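3-oxoacyl-[acyl-carrier protein] synthase (Thermus thermophilus, PDB 1UB7) probably catalyses the first condensation of fatty acid synthesis, joining acetyl-CoA and malonyl-ACP to give 3-oxobutanoyl-ACP. Local coordinates at residues A[284-289]-A[293-298]. Numbering follows the deposited sequence.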
loop_
_atom_site.group_PDB
_atom_site.type_symbol
_atom_site.label_atom_id
_atom_site.label_comp_id
_atom_site.label_asym_id
_atom_site.label_seq_id
_atom_site.Cartn_x
_atom_site.Cartn_y
_atom_site.Cartn_z
ATOM N N LEU A 284 8.463 -16.721 -6.124
ATOM C CA LEU A 284 9.674 -17.356 -6.670
ATOM C C LEU A 284 9.608 -18.861 -6.445
ATOM O O LEU A 284 9.973 -19.643 -7.323
ATOM C CB LEU A 284 10.938 -16.813 -5.990
ATOM C CG LEU A 284 11.470 -15.489 -6.535
ATOM C CD1 LEU A 284 12.512 -14.932 -5.616
ATOM C CD2 LEU A 284 12.049 -15.715 -7.953
ATOM N N ALA A 285 9.144 -19.257 -5.260
ATOM C CA ALA A 285 9.010 -20.665 -4.905
ATOM C C ALA A 285 7.893 -21.359 -5.680
ATOM O O ALA A 285 8.081 -22.470 -6.182
ATOM C CB ALA A 285 8.768 -20.814 -3.393
ATOM N N LEU A 286 6.729 -20.722 -5.774
ATOM C CA LEU A 286 5.615 -21.329 -6.509
ATOM C C LEU A 286 6.008 -21.639 -7.948
ATOM O O LEU A 286 5.628 -22.682 -8.495
ATOM C CB LEU A 286 4.401 -20.400 -6.524
ATOM C CG LEU A 286 3.696 -20.218 -5.189
ATOM C CD1 LEU A 286 2.738 -19.051 -5.282
ATOM C CD2 LEU A 286 2.981 -21.498 -4.817
ATOM N N LYS A 287 6.761 -20.723 -8.554
ATOM C CA LYS A 287 7.204 -20.880 -9.936
ATOM C C LYS A 287 8.010 -22.163 -10.108
ATOM O O LYS A 287 7.748 -22.938 -11.033
ATOM C CB LYS A 287 8.053 -19.684 -10.385
ATOM C CG LYS A 287 8.573 -19.835 -11.812
ATOM C CD LYS A 287 9.650 -18.811 -12.140
ATOM C CE LYS A 287 10.176 -19.006 -13.554
ATOM N NZ LYS A 287 11.116 -17.923 -13.905
ATOM N N GLU A 288 8.984 -22.390 -9.224
ATOM C CA GLU A 288 9.794 -23.606 -9.304
ATOM C C GLU A 288 8.930 -24.868 -9.105
ATOM O O GLU A 288 9.083 -25.860 -9.825
ATOM C CB GLU A 288 10.917 -23.570 -8.268
ATOM C CG GLU A 288 11.724 -22.290 -8.320
ATOM C CD GLU A 288 13.114 -22.437 -7.722
ATOM O OE1 GLU A 288 13.258 -23.128 -6.689
ATOM O OE2 GLU A 288 14.062 -21.846 -8.287
ATOM N N ALA A 289 8.017 -24.814 -8.138
ATOM C CA ALA A 289 7.139 -25.937 -7.858
ATOM C C ALA A 289 6.234 -26.242 -9.046
ATOM O O ALA A 289 5.978 -27.407 -9.368
ATOM C CB ALA A 289 6.299 -25.650 -6.628
ATOM N N GLY A 293 6.471 -29.625 -11.375
ATOM C CA GLY A 293 5.263 -30.425 -11.382
ATOM C C GLY A 293 4.797 -30.802 -9.989
ATOM O O GLY A 293 3.910 -31.648 -9.836
ATOM N N ARG A 294 5.401 -30.185 -8.973
ATOM C CA ARG A 294 5.032 -30.453 -7.584
ATOM C C ARG A 294 3.715 -29.763 -7.288
ATOM O O ARG A 294 3.031 -30.082 -6.315
ATOM C CB ARG A 294 6.094 -29.926 -6.647
ATOM C CG ARG A 294 7.496 -30.297 -7.067
ATOM C CD ARG A 294 8.458 -29.692 -6.074
ATOM N NE ARG A 294 8.156 -30.192 -4.737
ATOM C CZ ARG A 294 8.696 -29.716 -3.626
ATOM N NH1 ARG A 294 9.565 -28.718 -3.685
ATOM N NH2 ARG A 294 8.381 -30.256 -2.458
ATOM N N ILE A 295 3.380 -28.794 -8.123
ATOM C CA ILE A 295 2.123 -28.087 -7.990
ATOM C C ILE A 295 1.471 -28.326 -9.328
ATOM O O ILE A 295 2.115 -28.177 -10.362
ATOM C CB ILE A 295 2.319 -26.557 -7.774
ATOM C CG1 ILE A 295 2.620 -26.271 -6.302
ATOM C CG2 ILE A 295 1.071 -25.794 -8.202
ATOM C CD1 ILE A 295 2.818 -24.785 -6.001
ATOM N N ARG A 296 0.207 -28.728 -9.307
ATOM C CA ARG A 296 -0.527 -28.989 -10.539
ATOM C C ARG A 296 -1.983 -28.614 -10.364
ATOM O O ARG A 296 -2.496 -28.564 -9.243
ATOM C CB ARG A 296 -0.454 -30.472 -10.921
ATOM C CG ARG A 296 0.938 -31.043 -10.946
ATOM C CD ARG A 296 0.893 -32.517 -11.315
ATOM N NE ARG A 296 2.187 -33.173 -11.131
ATOM C CZ ARG A 296 2.432 -34.439 -11.450
ATOM N NH1 ARG A 296 1.467 -35.189 -11.969
ATOM N NH2 ARG A 296 3.642 -34.946 -11.269
ATOM N N GLU A 297 -2.650 -28.365 -11.481
ATOM C CA GLU A 297 -4.048 -28.006 -11.431
ATOM C C GLU A 297 -4.752 -29.002 -10.537
ATOM O O GLU A 297 -4.585 -30.211 -10.697
ATOM C CB GLU A 297 -4.650 -28.035 -12.827
ATOM C CG GLU A 297 -6.129 -27.772 -12.839
ATOM C CD GLU A 297 -6.587 -27.167 -14.143
ATOM O OE1 GLU A 297 -6.143 -26.046 -14.468
ATOM O OE2 GLU A 297 -7.389 -27.810 -14.846
ATOM N N GLY A 298 -5.510 -28.493 -9.571
ATOM C CA GLY A 298 -6.232 -29.368 -8.666
ATOM C C GLY A 298 -5.636 -29.547 -7.283
ATOM O O GLY A 298 -6.353 -29.964 -6.374
#
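Ile-295 folds back over the last turns of the helix that the chain has just left, against Ala-289 and Leu-286. Ile-295 CB lies 4.1 Å from Ala-289 O. Because CG1 is anti to the carbonyl carbon (chi1 -82°), the long branch is sent to the helix, and Ile-295 CG1 passes 3.7 Å from Ala-289 CB. An extended chi2 carries Ile-295 CD1 further along, to 3.6 Å from Ala-289 CB and 3.5 Å from Leu-286 CD2, the latter a tight carbon pair at an oblique crossing. Alanine suits the near position, since its single methyl lets the isoleucine come close; one turn earlier, the longer leucine reaches out to touch the tip.

The backbone brings Ile-295 back by a Schellman motif. Gly-293 leaves the helix with positive phi (86°), a conformation that glycine adopts readily because no CB presses on the preceding carbonyl. Ala-289 O then receives Ile-295 N at 3.2 Å, from well above the carbonyl plane, and more weakly Arg-294 N at 2.9 Å. Arg-296 adds a bond within the loop: its NE gives a nearly straight bond (167°) to Gly-293 O, 2.6 Å long and on a lone pair in the carbonyl plane. Arg-294 lays CB and CG beside Ala-289 O, while its NH2 bonds to Glu-265 O.

The contact thus closes the C-terminal end of helix 281-292 and starts the connection to strand 300-307. Ala-289 and Ile-295 both pack on Leu-242 of strand 242-245, Ile-295 also reaches Val-301 of strand 300-307, and Leu-286 touches Leu-303 of that strand and Leu-7 of strand 3-10.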